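Local coordinates for protein probable arabinosyltransferase B (Mycobacterium tuberculosis H37Rv, PDB 7BVF) that transfers arabinose units to build the arabinan of arabinogalactan in the mycobacterial cell wall and is bound here by the drug ethambutol, at residues 647-652 and 733-738; 729-734 and 1053-1058; 916-921 and 932-937. One frame throughout, in Å; residues are numbered along the deposited sequence.

Contact 1: residues 647-652 and 733-738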
ATOM      1  N   TRP A 647      -3.422   6.891  21.211  1.00 23.27           N
ATOM      2  CA  TRP A 647      -4.768   6.854  20.653  1.00 23.27           C
ATOM      3  C   TRP A 647      -5.602   8.079  21.011  1.00 23.27           C
ATOM      4  O   TRP A 647      -5.063   9.120  21.391  1.00 23.27           O
ATOM      5  CB  TRP A 647      -5.478   5.572  21.078  1.00 23.27           C
ATOM      6  CG  TRP A 647      -4.968   4.382  20.329  1.00 23.27           C
ATOM      7  CD1 TRP A 647      -4.279   3.326  20.844  1.00 23.27           C
ATOM      8  CD2 TRP A 647      -5.076   4.142  18.922  1.00 23.27           C
ATOM      9  NE1 TRP A 647      -3.964   2.436  19.848  1.00 23.27           N
ATOM     10  CE2 TRP A 647      -4.441   2.915  18.657  1.00 23.27           C
ATOM     11  CE3 TRP A 647      -5.655   4.843  17.861  1.00 23.27           C
ATOM     12  CZ2 TRP A 647      -4.370   2.373  17.380  1.00 23.27           C
ATOM     13  CZ3 TRP A 647      -5.580   4.303  16.593  1.00 23.27           C
ATOM     14  CH2 TRP A 647      -4.943   3.080  16.362  1.00 23.27           C
ATOM     15  N   TYR A 648      -6.919   7.950  20.865  1.00 18.21           N
ATOM     16  CA  TYR A 648      -7.888   9.037  20.777  1.00 18.21           C
ATOM     17  C   TYR A 648      -7.643  10.206  21.729  1.00 18.21           C
ATOM     18  O   TYR A 648      -7.353  11.313  21.270  1.00 18.21           O
ATOM     19  CB  TYR A 648      -9.276   8.428  21.006  1.00 18.21           C
ATOM     20  CG  TYR A 648     -10.432   9.381  21.187  1.00 18.21           C
ATOM     21  CD1 TYR A 648     -10.668  10.404  20.286  1.00 18.21           C
ATOM     22  CD2 TYR A 648     -11.310   9.228  22.246  1.00 18.21           C
ATOM     23  CE1 TYR A 648     -11.729  11.262  20.452  1.00 18.21           C
ATOM     24  CE2 TYR A 648     -12.371  10.075  22.419  1.00 18.21           C
ATOM     25  CZ  TYR A 648     -12.579  11.091  21.520  1.00 18.21           C
ATOM     26  OH  TYR A 648     -13.643  11.942  21.689  1.00 18.21           O
ATOM     27  N   VAL A 649      -7.714   9.991  23.040  1.00 17.99           N
ATOM     28  CA  VAL A 649      -7.522  11.069  24.004  1.00 17.99           C
ATOM     29  C   VAL A 649      -6.296  10.840  24.869  1.00 17.99           C
ATOM     30  O   VAL A 649      -6.069  11.584  25.827  1.00 17.99           O
ATOM     31  CB  VAL A 649      -8.765  11.283  24.880  1.00 17.99           C
ATOM     32  CG1 VAL A 649      -9.831  12.020  24.115  1.00 17.99           C
ATOM     33  CG2 VAL A 649      -9.296   9.958  25.378  1.00 17.99           C
ATOM     34  N   SER A 650      -5.504   9.823  24.565  1.00 18.80           N
ATOM     35  CA  SER A 650      -4.252   9.584  25.258  1.00 18.80           C
ATOM     36  C   SER A 650      -3.107  10.379  24.660  1.00 18.80           C
ATOM     37  O   SER A 650      -2.007  10.370  25.215  1.00 18.80           O
ATOM     38  CB  SER A 650      -3.920   8.095  25.230  1.00 18.80           C
ATOM     39  OG  SER A 650      -4.920   7.344  25.888  1.00 18.80           O
ATOM     40  N   SER A 651      -3.347  11.066  23.547  1.00 18.77           N
ATOM     41  CA  SER A 651      -2.336  11.840  22.850  1.00 18.77           C
ATOM     42  C   SER A 651      -2.385  13.318  23.200  1.00 18.77           C
ATOM     43  O   SER A 651      -1.705  14.117  22.555  1.00 18.77           O
ATOM     44  CB  SER A 651      -2.502  11.666  21.344  1.00 18.77           C
ATOM     45  OG  SER A 651      -3.779  12.108  20.929  1.00 18.77           O
ATOM     46  N   TYR A 652      -3.174  13.699  24.197  1.00 17.52           N
ATOM     47  CA  TYR A 652      -3.316  15.099  24.577  1.00 17.52           C
ATOM     48  C   TYR A 652      -2.117  15.500  25.421  1.00 17.52           C
ATOM     49  O   TYR A 652      -2.085  15.252  26.627  1.00 17.52           O
ATOM     50  CB  TYR A 652      -4.611  15.324  25.346  1.00 17.52           C
ATOM     51  CG  TYR A 652      -5.856  15.375  24.498  1.00 17.52           C
ATOM     52  CD1 TYR A 652      -5.849  14.943  23.186  1.00 17.52           C
ATOM     53  CD2 TYR A 652      -7.044  15.854  25.020  1.00 17.52           C
ATOM     54  CE1 TYR A 652      -6.986  14.984  22.419  1.00 17.52           C
ATOM     55  CE2 TYR A 652      -8.185  15.900  24.264  1.00 17.52           C
ATOM     56  CZ  TYR A 652      -8.152  15.463  22.964  1.00 17.52           C
ATOM     57  OH  TYR A 652      -9.291  15.506  22.200  1.00 17.52           O
ATOM     58  N   TYR A 733      -8.388  18.655  29.918  1.00 19.20           N
ATOM     59  CA  TYR A 733      -8.548  17.209  29.976  1.00 19.20           C
ATOM     60  C   TYR A 733      -7.227  16.470  29.801  1.00 19.20           C
ATOM     61  O   TYR A 733      -6.448  16.773  28.895  1.00 19.20           O
ATOM     62  CB  TYR A 733      -9.539  16.747  28.910  1.00 19.20           C
ATOM     63  CG  TYR A 733      -9.822  15.268  28.959  1.00 19.20           C
ATOM     64  CD1 TYR A 733     -10.725  14.748  29.864  1.00 19.20           C
ATOM     65  CD2 TYR A 733      -9.178  14.390  28.102  1.00 19.20           C
ATOM     66  CE1 TYR A 733     -10.982  13.401  29.914  1.00 19.20           C
ATOM     67  CE2 TYR A 733      -9.429  13.042  28.146  1.00 19.20           C
ATOM     68  CZ  TYR A 733     -10.332  12.553  29.055  1.00 19.20           C
ATOM     69  OH  TYR A 733     -10.589  11.207  29.106  1.00 19.20           O
ATOM     70  N   SER A 734      -6.990  15.495  30.678  1.00 19.20           N
ATOM     71  CA  SER A 734      -5.965  14.478  30.496  1.00 19.20           C
ATOM     72  C   SER A 734      -6.466  13.198  31.145  1.00 19.20           C
ATOM     73  O   SER A 734      -7.400  13.217  31.948  1.00 19.20           O
ATOM     74  CB  SER A 734      -4.619  14.896  31.091  1.00 19.20           C
ATOM     75  OG  SER A 734      -4.769  15.367  32.415  1.00 19.20           O
ATOM     76  N   ASN A 735      -5.838  12.078  30.784  1.00 19.55           N
ATOM     77  CA  ASN A 735      -6.277  10.779  31.292  1.00 19.55           C
ATOM     78  C   ASN A 735      -6.113  10.689  32.803  1.00 19.55           C
ATOM     79  O   ASN A 735      -7.052  10.327  33.522  1.00 19.55           O
ATOM     80  CB  ASN A 735      -5.498   9.659  30.608  1.00 19.55           C
ATOM     81  CG  ASN A 735      -6.278   9.001  29.499  1.00 19.55           C
ATOM     82  OD1 ASN A 735      -7.491   9.164  29.397  1.00 19.55           O
ATOM     83  ND2 ASN A 735      -5.585   8.249  28.658  1.00 19.55           N
ATOM     84  N   GLY A 736      -4.922  11.010  33.303  1.00 18.73           N
ATOM     85  CA  GLY A 736      -4.658  10.858  34.722  1.00 18.73           C
ATOM     86  C   GLY A 736      -5.463  11.796  35.594  1.00 18.73           C
ATOM     87  O   GLY A 736      -5.821  11.443  36.718  1.00 18.73           O
ATOM     88  N   TRP A 737      -5.752  12.997  35.101  1.00 21.16           N
ATOM     89  CA  TRP A 737      -6.549  13.941  35.874  1.00 21.16           C
ATOM     90  C   TRP A 737      -8.021  13.558  35.856  1.00 21.16           C
ATOM     91  O   TRP A 737      -8.705  13.667  36.878  1.00 21.16           O
ATOM     92  CB  TRP A 737      -6.338  15.356  35.332  1.00 21.16           C
ATOM     93  CG  TRP A 737      -7.106  16.450  36.021  1.00 21.16           C
ATOM     94  CD1 TRP A 737      -7.795  17.457  35.416  1.00 21.16           C
ATOM     95  CD2 TRP A 737      -7.238  16.670  37.433  1.00 21.16           C
ATOM     96  NE1 TRP A 737      -8.360  18.279  36.357  1.00 21.16           N
ATOM     97  CE2 TRP A 737      -8.031  17.817  37.603  1.00 21.16           C
ATOM     98  CE3 TRP A 737      -6.770  16.004  38.569  1.00 21.16           C
ATOM     99  CZ2 TRP A 737      -8.367  18.311  38.857  1.00 21.16           C
ATOM    100  CZ3 TRP A 737      -7.105  16.496  39.811  1.00 21.16           C
ATOM    101  CH2 TRP A 737      -7.894  17.638  39.946  1.00 21.16           C
ATOM    102  N   SER A 738      -8.516  13.073  34.718  1.00 21.66           N
ATOM    103  CA  SER A 738      -9.906  12.642  34.631  1.00 21.66           C
ATOM    104  C   SER A 738     -10.170  11.415  35.489  1.00 21.66           C
ATOM    105  O   SER A 738     -11.225  11.315  36.128  1.00 21.66           O
ATOM    106  CB  SER A 738     -10.273  12.350  33.184  1.00 21.66           C
ATOM    107  OG  SER A 738     -11.582  11.828  33.105  1.00 21.66           O
TER
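The ring of Tyr733 meets Tyr652 at its edge: Tyr652 CD2 lies close to the Tyr733 plane, 4.0 Å from Tyr733 CD2, while Tyr733 CD2 meets the Tyr652 ring obliquely. One face of the Tyr652 ring carries the CA of Val649 near its rim. Val649 in turn reaches the Tyr733 ring, coming at it obliquely with CB 3.8 Å from CE2, and its CG2 methyl lies beside the Tyr733 hydroxyl. In Tyr733, chi1 of -177° puts CG anti to the backbone N and sends the ring toward Val649 and Tyr652. Next to the aromatic patch sits a polar contact. The amide ND2 of Asn735 reaches Ser650 OG at 3.0 Å, but the N-H points well off line (121°), which makes it a weak hydrogen bond; the same OG also takes a weak one from Asn296 N. Ser734 is the N-cap of helix 735-741, and the backbone bond from Ser738 N to Ser734 O starts its first turn. The contact thus packs the loop between helices 622-639 and 668-687, in the GT-C-type part just at the end of a predicted transmembrane span, against the start of helix 735-741, just beyond the long helix 706-727.

Contact 2: residues 729-734 and 1053-1058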
ATOM      1  N   GLN A 729      -0.852  21.022  29.962  1.00 19.16           N
ATOM      2  CA  GLN A 729      -2.168  20.525  29.517  1.00 19.16           C
ATOM      3  C   GLN A 729      -3.020  20.137  30.699  1.00 19.16           C
ATOM      4  O   GLN A 729      -3.630  19.156  30.635  1.00 19.16           O
ATOM      5  CB  GLN A 729      -1.915  19.296  28.673  1.00 19.16           C
ATOM      6  CG  GLN A 729      -2.618  19.347  27.340  1.00 19.16           C
ATOM      7  CD  GLN A 729      -3.954  18.722  27.515  1.00 19.16           C
ATOM      8  OE1 GLN A 729      -4.147  17.988  28.441  1.00 19.16           O
ATOM      9  NE2 GLN A 729      -4.856  19.003  26.610  1.00 19.16           N
ATOM     10  N   TYR A 730      -3.011  20.966  31.714  1.00 19.72           N
ATOM     11  CA  TYR A 730      -3.765  20.832  32.967  1.00 19.72           C
ATOM     12  C   TYR A 730      -4.098  22.260  33.353  1.00 19.72           C
ATOM     13  O   TYR A 730      -3.112  22.928  33.451  1.00 19.72           O
ATOM     14  CB  TYR A 730      -2.832  20.384  34.084  1.00 19.72           C
ATOM     15  CG  TYR A 730      -3.375  20.670  35.448  1.00 19.72           C
ATOM     16  CD1 TYR A 730      -3.983  19.702  36.183  1.00 19.72           C
ATOM     17  CD2 TYR A 730      -3.268  21.904  36.016  1.00 19.72           C
ATOM     18  CE1 TYR A 730      -4.529  19.979  37.409  1.00 19.72           C
ATOM     19  CE2 TYR A 730      -3.820  22.209  37.232  1.00 19.72           C
ATOM     20  CZ  TYR A 730      -4.464  21.237  37.917  1.00 19.72           C
ATOM     21  OH  TYR A 730      -4.988  21.552  39.097  1.00 19.72           O
ATOM     22  N   PRO A 731      -5.336  22.746  33.639  1.00 19.00           N
ATOM     23  CA  PRO A 731      -6.392  22.045  34.302  1.00 19.00           C
ATOM     24  C   PRO A 731      -7.360  21.468  33.299  1.00 19.00           C
ATOM     25  O   PRO A 731      -8.287  21.017  33.723  1.00 19.00           O
ATOM     26  CB  PRO A 731      -7.238  23.106  34.948  1.00 19.00           C
ATOM     27  CG  PRO A 731      -6.427  24.295  34.811  1.00 19.00           C
ATOM     28  CD  PRO A 731      -5.765  24.092  33.487  1.00 19.00           C
ATOM     29  N   THR A 732      -6.974  21.314  32.045  1.00 18.80           N
ATOM     30  CA  THR A 732      -7.855  20.806  30.969  1.00 18.80           C
ATOM     31  C   THR A 732      -7.848  19.279  30.935  1.00 18.80           C
ATOM     32  O   THR A 732      -7.336  18.690  31.786  1.00 18.80           O
ATOM     33  CB  THR A 732      -7.777  21.674  29.704  1.00 18.80           C
ATOM     34  OG1 THR A 732      -8.391  21.036  28.600  1.00 18.80           O
ATOM     35  CG2 THR A 732      -6.394  22.081  29.265  1.00 18.80           C
ATOM     36  N   TYR A 733      -8.388  18.655  29.918  1.00 19.20           N
ATOM     37  CA  TYR A 733      -8.548  17.209  29.976  1.00 19.20           C
ATOM     38  C   TYR A 733      -7.227  16.470  29.801  1.00 19.20           C
ATOM     39  O   TYR A 733      -6.448  16.773  28.895  1.00 19.20           O
ATOM     40  CB  TYR A 733      -9.539  16.747  28.910  1.00 19.20           C
ATOM     41  CG  TYR A 733      -9.822  15.268  28.959  1.00 19.20           C
ATOM     42  CD1 TYR A 733     -10.725  14.748  29.864  1.00 19.20           C
ATOM     43  CD2 TYR A 733      -9.178  14.390  28.102  1.00 19.20           C
ATOM     44  CE1 TYR A 733     -10.982  13.401  29.914  1.00 19.20           C
ATOM     45  CE2 TYR A 733      -9.429  13.042  28.146  1.00 19.20           C
ATOM     46  CZ  TYR A 733     -10.332  12.553  29.055  1.00 19.20           C
ATOM     47  OH  TYR A 733     -10.589  11.207  29.106  1.00 19.20           O
ATOM     48  N   SER A 734      -6.990  15.495  30.678  1.00 19.20           N
ATOM     49  CA  SER A 734      -5.965  14.478  30.496  1.00 19.20           C
ATOM     50  C   SER A 734      -6.466  13.198  31.145  1.00 19.20           C
ATOM     51  O   SER A 734      -7.400  13.217  31.948  1.00 19.20           O
ATOM     52  CB  SER A 734      -4.619  14.896  31.091  1.00 19.20           C
ATOM     53  OG  SER A 734      -4.769  15.367  32.415  1.00 19.20           O
ATOM     54  N   LEU A1053     -12.637  23.150  22.857  1.00 19.49           N
ATOM     55  CA  LEU A1053     -12.076  22.666  24.114  1.00 19.49           C
ATOM     56  C   LEU A1053     -11.789  23.823  25.055  1.00 19.49           C
ATOM     57  O   LEU A1053     -11.475  24.931  24.623  1.00 19.49           O
ATOM     58  CB  LEU A1053     -10.791  21.870  23.896  1.00 19.49           C
ATOM     59  CG  LEU A1053     -10.887  20.415  23.473  1.00 19.49           C
ATOM     60  CD1 LEU A1053      -9.514  19.877  23.157  1.00 19.49           C
ATOM     61  CD2 LEU A1053     -11.490  19.631  24.609  1.00 19.49           C
ATOM     62  N   SER A1054     -11.865  23.543  26.358  1.00 20.02           N
ATOM     63  CA  SER A1054     -11.916  24.617  27.344  1.00 20.02           C
ATOM     64  C   SER A1054     -10.668  25.488  27.330  1.00 20.02           C
ATOM     65  O   SER A1054     -10.757  26.684  27.620  1.00 20.02           O
ATOM     66  CB  SER A1054     -12.133  24.045  28.738  1.00 20.02           C
ATOM     67  OG  SER A1054     -12.631  25.042  29.608  1.00 20.02           O
ATOM     68  N   ARG A1055      -9.497  24.922  27.033  1.00 20.45           N
ATOM     69  CA  ARG A1055      -8.300  25.744  26.904  1.00 20.45           C
ATOM     70  C   ARG A1055      -7.360  25.312  25.790  1.00 20.45           C
ATOM     71  O   ARG A1055      -6.296  25.918  25.647  1.00 20.45           O
ATOM     72  CB  ARG A1055      -7.521  25.778  28.223  1.00 20.45           C
ATOM     73  CG  ARG A1055      -8.114  26.690  29.273  1.00 20.45           C
ATOM     74  CD  ARG A1055      -7.586  26.354  30.650  1.00 20.45           C
ATOM     75  NE  ARG A1055      -8.512  26.756  31.702  1.00 20.45           N
ATOM     76  CZ  ARG A1055      -9.489  25.986  32.168  1.00 20.45           C
ATOM     77  NH1 ARG A1055      -9.672  24.771  31.672  1.00 20.45           N
ATOM     78  NH2 ARG A1055     -10.286  26.430  33.129  1.00 20.45           N
ATOM     79  N   ASP A1056      -7.702  24.291  25.007  1.00 22.33           N
ATOM     80  CA  ASP A1056      -6.913  23.900  23.841  1.00 22.33           C
ATOM     81  C   ASP A1056      -7.603  24.449  22.599  1.00 22.33           C
ATOM     82  O   ASP A1056      -8.270  23.734  21.854  1.00 22.33           O
ATOM     83  CB  ASP A1056      -6.755  22.387  23.774  1.00 22.33           C
ATOM     84  CG  ASP A1056      -5.836  21.852  24.841  1.00 22.33           C
ATOM     85  OD1 ASP A1056      -4.927  22.591  25.265  1.00 22.33           O
ATOM     86  OD2 ASP A1056      -6.013  20.686  25.251  1.00 22.33           O
ATOM     87  N   TRP A1057      -7.429  25.751  22.373  1.00 20.81           N
ATOM     88  CA  TRP A1057      -8.132  26.408  21.280  1.00 20.81           C
ATOM     89  C   TRP A1057      -7.670  25.925  19.912  1.00 20.81           C
ATOM     90  O   TRP A1057      -8.398  26.106  18.933  1.00 20.81           O
ATOM     91  CB  TRP A1057      -7.961  27.923  21.376  1.00 20.81           C
ATOM     92  CG  TRP A1057      -8.333  28.517  22.705  1.00 20.81           C
ATOM     93  CD1 TRP A1057      -7.554  29.314  23.485  1.00 20.81           C
ATOM     94  CD2 TRP A1057      -9.581  28.381  23.399  1.00 20.81           C
ATOM     95  NE1 TRP A1057      -8.229  29.676  24.622  1.00 20.81           N
ATOM     96  CE2 TRP A1057      -9.476  29.115  24.593  1.00 20.81           C
ATOM     97  CE3 TRP A1057     -10.772  27.704  23.130  1.00 20.81           C
ATOM     98  CZ2 TRP A1057     -10.515  29.193  25.513  1.00 20.81           C
ATOM     99  CZ3 TRP A1057     -11.801  27.789  24.043  1.00 20.81           C
ATOM    100  CH2 TRP A1057     -11.665  28.524  25.219  1.00 20.81           C
ATOM    101  N   ALA A1058      -6.494  25.311  19.813  1.00 23.62           N
ATOM    102  CA  ALA A1058      -5.962  24.859  18.534  1.00 23.62           C
ATOM    103  C   ALA A1058      -6.006  23.344  18.384  1.00 23.62           C
ATOM    104  O   ALA A1058      -5.301  22.791  17.537  1.00 23.62           O
ATOM    105  CB  ALA A1058      -4.533  25.362  18.346  1.00 23.62           C
TER
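Thr732 and Arg1055 bring the two backbones together, their CA atoms 6.4 Å apart. Neither run is regular along the contact: 729-734 turns through a cis peptide bond before Pro731, while 1053-1058 has just left a strand. The side chains of Thr732 and Arg1055 run antiparallel alongside one another, and the CG2 methyl of Thr732 comes to 4.0 Å from Arg1055 CB. Further out, the extended arginine chain passes Pro731 at about a right angle. Pro731 CD sits 4.1 Å from Arg1055 CD and lies over one face of the guanidinium, while Thr732 CB is at the guanidinium edge, nearest NH1. In the fold, 1053-1058 begins the loop of a beta hairpin whose antiparallel strands, 1046-1053 and 1063-1067, are neighbours in the mixed sheet of the C-terminal domain; 729-734 is the linker leading out of helix 706-727. Thr732 OG1 stands anti to its own N (chi1 168°), which swings it beside the carbonyl carbon and within a weak hydrogen bond of Tyr733 N. The other polar pair is Gln729 with Asp1056. Gln729 NE2 is modelled only 2.5 Å from Asp1056 OD2, too short to trust, so the exact placing of this amide is doubtful. Asp1056 OD2 also has a long, weak ion pair with Arg1059 NE.

Contact 3: residues 916-921 and 932-937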
ATOM      1  N   MET A 916      -2.885  39.445  15.537  1.00 28.48           N
ATOM      2  CA  MET A 916      -3.009  38.102  16.079  1.00 28.48           C
ATOM      3  C   MET A 916      -3.166  37.117  14.934  1.00 28.48           C
ATOM      4  O   MET A 916      -3.897  37.369  13.980  1.00 28.48           O
ATOM      5  CB  MET A 916      -4.211  37.981  17.024  1.00 28.48           C
ATOM      6  CG  MET A 916      -4.288  39.042  18.109  1.00 28.48           C
ATOM      7  SD  MET A 916      -5.538  38.664  19.347  1.00 28.48           S
ATOM      8  CE  MET A 916      -4.967  37.067  19.916  1.00 28.48           C
ATOM      9  N   VAL A 917      -2.490  35.984  15.039  1.00 28.35           N
ATOM     10  CA  VAL A 917      -2.546  34.930  14.030  1.00 28.35           C
ATOM     11  C   VAL A 917      -3.559  33.891  14.492  1.00 28.35           C
ATOM     12  O   VAL A 917      -3.494  33.451  15.645  1.00 28.35           O
ATOM     13  CB  VAL A 917      -1.166  34.287  13.799  1.00 28.35           C
ATOM     14  CG1 VAL A 917      -1.242  33.220  12.727  1.00 28.35           C
ATOM     15  CG2 VAL A 917      -0.167  35.352  13.408  1.00 28.35           C
ATOM     16  N   PRO A 918      -4.507  33.492  13.649  1.00 27.03           N
ATOM     17  CA  PRO A 918      -5.597  32.625  14.107  1.00 27.03           C
ATOM     18  C   PRO A 918      -5.118  31.228  14.468  1.00 27.03           C
ATOM     19  O   PRO A 918      -3.980  30.831  14.219  1.00 27.03           O
ATOM     20  CB  PRO A 918      -6.541  32.592  12.904  1.00 27.03           C
ATOM     21  CG  PRO A 918      -5.685  32.934  11.746  1.00 27.03           C
ATOM     22  CD  PRO A 918      -4.709  33.929  12.262  1.00 27.03           C
ATOM     23  N   ASP A 919      -6.030  30.476  15.078  1.00 29.27           N
ATOM     24  CA  ASP A 919      -5.847  29.061  15.391  1.00 29.27           C
ATOM     25  C   ASP A 919      -6.913  28.289  14.623  1.00 29.27           C
ATOM     26  O   ASP A 919      -8.004  28.048  15.135  1.00 29.27           O
ATOM     27  CB  ASP A 919      -5.969  28.790  16.889  1.00 29.27           C
ATOM     28  CG  ASP A 919      -4.831  29.371  17.690  1.00 29.27           C
ATOM     29  OD1 ASP A 919      -3.674  29.276  17.238  1.00 29.27           O
ATOM     30  OD2 ASP A 919      -5.093  29.917  18.782  1.00 29.27           O
ATOM     31  N   ASP A 920      -6.603  27.904  13.394  1.00 31.38           N
ATOM     32  CA  ASP A 920      -7.523  27.087  12.623  1.00 31.38           C
ATOM     33  C   ASP A 920      -7.108  25.625  12.673  1.00 31.38           C
ATOM     34  O   ASP A 920      -5.928  25.297  12.799  1.00 31.38           O
ATOM     35  CB  ASP A 920      -7.625  27.555  11.169  1.00 31.38           C
ATOM     36  CG  ASP A 920      -6.284  27.660  10.475  1.00 31.38           C
ATOM     37  OD1 ASP A 920      -6.244  28.265   9.386  1.00 31.38           O
ATOM     38  OD2 ASP A 920      -5.275  27.156  11.002  1.00 31.38           O
ATOM     39  N   LEU A 921      -8.101  24.746  12.579  1.00 28.74           N
ATOM     40  CA  LEU A 921      -7.868  23.311  12.618  1.00 28.74           C
ATOM     41  C   LEU A 921      -7.861  22.677  11.240  1.00 28.74           C
ATOM     42  O   LEU A 921      -7.122  21.715  11.017  1.00 28.74           O
ATOM     43  CB  LEU A 921      -8.937  22.626  13.472  1.00 28.74           C
ATOM     44  CG  LEU A 921      -9.360  23.355  14.744  1.00 28.74           C
ATOM     45  CD1 LEU A 921     -10.399  22.544  15.475  1.00 28.74           C
ATOM     46  CD2 LEU A 921      -8.172  23.628  15.636  1.00 28.74           C
ATOM     47  N   LEU A 932     -12.305  30.319  12.427  1.00 19.93           N
ATOM     48  CA  LEU A 932     -11.065  30.746  13.072  1.00 19.93           C
ATOM     49  C   LEU A 932     -11.348  31.324  14.456  1.00 19.93           C
ATOM     50  O   LEU A 932     -12.405  31.909  14.696  1.00 19.93           O
ATOM     51  CB  LEU A 932     -10.390  31.824  12.231  1.00 19.93           C
ATOM     52  CG  LEU A 932     -10.183  31.599  10.737  1.00 19.93           C
ATOM     53  CD1 LEU A 932      -9.616  32.856  10.111  1.00 19.93           C
ATOM     54  CD2 LEU A 932      -9.296  30.430  10.472  1.00 19.93           C
ATOM     55  N   ARG A 933     -10.371  31.212  15.359  1.00 20.63           N
ATOM     56  CA  ARG A 933     -10.562  31.626  16.745  1.00 20.63           C
ATOM     57  C   ARG A 933      -9.339  32.349  17.288  1.00 20.63           C
ATOM     58  O   ARG A 933      -8.206  31.906  17.090  1.00 20.63           O
ATOM     59  CB  ARG A 933     -10.875  30.427  17.640  1.00 20.63           C
ATOM     60  CG  ARG A 933      -9.984  29.240  17.407  1.00 20.63           C
ATOM     61  CD  ARG A 933     -10.623  27.982  17.930  1.00 20.63           C
ATOM     62  NE  ARG A 933     -11.399  27.287  16.916  1.00 20.63           N
ATOM     63  CZ  ARG A 933     -11.797  26.027  17.028  1.00 20.63           C
ATOM     64  NH1 ARG A 933     -11.488  25.330  18.108  1.00 20.63           N
ATOM     65  NH2 ARG A 933     -12.502  25.462  16.063  1.00 20.63           N
ATOM     66  N   PHE A 934      -9.581  33.456  17.992  1.00 20.83           N
ATOM     67  CA  PHE A 934      -8.537  34.291  18.577  1.00 20.83           C
ATOM     68  C   PHE A 934      -8.764  34.384  20.079  1.00 20.83           C
ATOM     69  O   PHE A 934      -9.810  34.867  20.519  1.00 20.83           O
ATOM     70  CB  PHE A 934      -8.534  35.695  17.965  1.00 20.83           C
ATOM     71  CG  PHE A 934      -8.465  35.711  16.469  1.00 20.83           C
ATOM     72  CD1 PHE A 934      -9.613  35.648  15.709  1.00 20.83           C
ATOM     73  CD2 PHE A 934      -7.254  35.806  15.823  1.00 20.83           C
ATOM     74  CE1 PHE A 934      -9.550  35.660  14.341  1.00 20.83           C
ATOM     75  CE2 PHE A 934      -7.189  35.822  14.455  1.00 20.83           C
ATOM     76  CZ  PHE A 934      -8.338  35.749  13.714  1.00 20.83           C
ATOM     77  N   ALA A 935      -7.781  33.943  20.859  1.00 25.91           N
ATOM     78  CA  ALA A 935      -7.916  33.934  22.310  1.00 25.91           C
ATOM     79  C   ALA A 935      -7.925  35.352  22.865  1.00 25.91           C
ATOM     80  O   ALA A 935      -7.054  36.161  22.544  1.00 25.91           O
ATOM     81  CB  ALA A 935      -6.780  33.134  22.937  1.00 25.91           C
ATOM     82  N   ARG A 936      -8.911  35.647  23.714  1.00 28.87           N
ATOM     83  CA  ARG A 936      -9.023  36.980  24.293  1.00 28.87           C
ATOM     84  C   ARG A 936      -7.933  37.249  25.321  1.00 28.87           C
ATOM     85  O   ARG A 936      -7.548  38.404  25.529  1.00 28.87           O
ATOM     86  CB  ARG A 936     -10.401  37.152  24.926  1.00 28.87           C
ATOM     87  CG  ARG A 936     -10.626  38.476  25.619  1.00 28.87           C
ATOM     88  CD  ARG A 936     -10.943  39.565  24.625  1.00 28.87           C
ATOM     89  NE  ARG A 936     -11.265  40.827  25.281  1.00 28.87           N
ATOM     90  CZ  ARG A 936     -12.486  41.172  25.670  1.00 28.87           C
ATOM     91  NH1 ARG A 936     -13.503  40.346  25.472  1.00 28.87           N
ATOM     92  NH2 ARG A 936     -12.691  42.341  26.256  1.00 28.87           N
ATOM     93  N   ALA A 937      -7.415  36.205  25.965  1.00 34.67           N
ATOM     94  CA  ALA A 937      -6.430  36.379  27.026  1.00 34.67           C
ATOM     95  C   ALA A 937      -5.061  36.793  26.513  1.00 34.67           C
ATOM     96  O   ALA A 937      -4.174  37.053  27.332  1.00 34.67           O
ATOM     97  CB  ALA A 937      -6.304  35.090  27.838  1.00 34.67           C
TER
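Arg933 lies along the incoming segment 916-921 from Asp919 to Leu921. It belongs to strand 932-935, the outermost strand within this chain of an antiparallel sheet, hydrogen-bonded on its inner side to strand 874-881, in a domain whose family is grouped with the galactose-binding-like folds. Segment 916-921 runs past the other edge of that strand, the end-to-end directions 125° apart, without becoming a regular strand, and one backbone bond ties the two: Asp919 N gives its hydrogen to Arg933 O at 3.3 Å, with an N-H...O angle of 147°. From CB, Arg933 sets CG between its own backbone N and carbonyl carbon (chi1 46°), and this brings CG against Asp919 O and near Asp919 CB. CD and NE stay alongside the same carbonyl oxygen. The chain then bends at chi3, and the guanidinium presents one face to Leu921: Leu921 CG lies over it, and Leu921 CD1 is 3.6 Å from Arg933 NH2. NH1 also has a weak hydrogen bond with Trp1057 O, which lies on the same side of the guanidinium plane as Leu921.

Next along the strand, Phe934 lies beside Pro918, the two side chains pointing the same way, with Pro918 CB 3.6 Å from Phe934 CE2. Met916 O approaches the edge of that ring near its plane, 3.7 Å from Phe934 CE2. The same Pro918 CB also touches Leu932 CB at 4.0 Å, and Leu932 CD2 reaches on to Asp920 CB. Strand 874-881 adds Val877 to the packing of Phe934 and Ala879 to that of Leu932. At the far end of the segment, the Met916 chain bends at chi3 and its CE methyl comes to rest 3.5 Å from Ala935 O.

From the N terminus, contact 1 comes first: residues 647-652 wait through helices 668-687 and 706-727 before 733-738 closes an 80-residue, largely helical loop. Contact 2 opens on the same linker, sharing Tyr733 and Ser734 with contact 1, and closes far later at 1053-1058, after 318 intervening residues. Contact 3 is nested inside that long loop and closes a short one of its own, only ten residues separating 916-921 from 932-937. Contacts 1 and 3 do not touch; contact 2 touches both, meeting contact 3 where Trp1057 and Ala1058 pack on Arg933 and Leu921. Together they run from a loop of the GT-C-type part, through the linker and a hairpin loop, to an edge strand of the C-terminal domain.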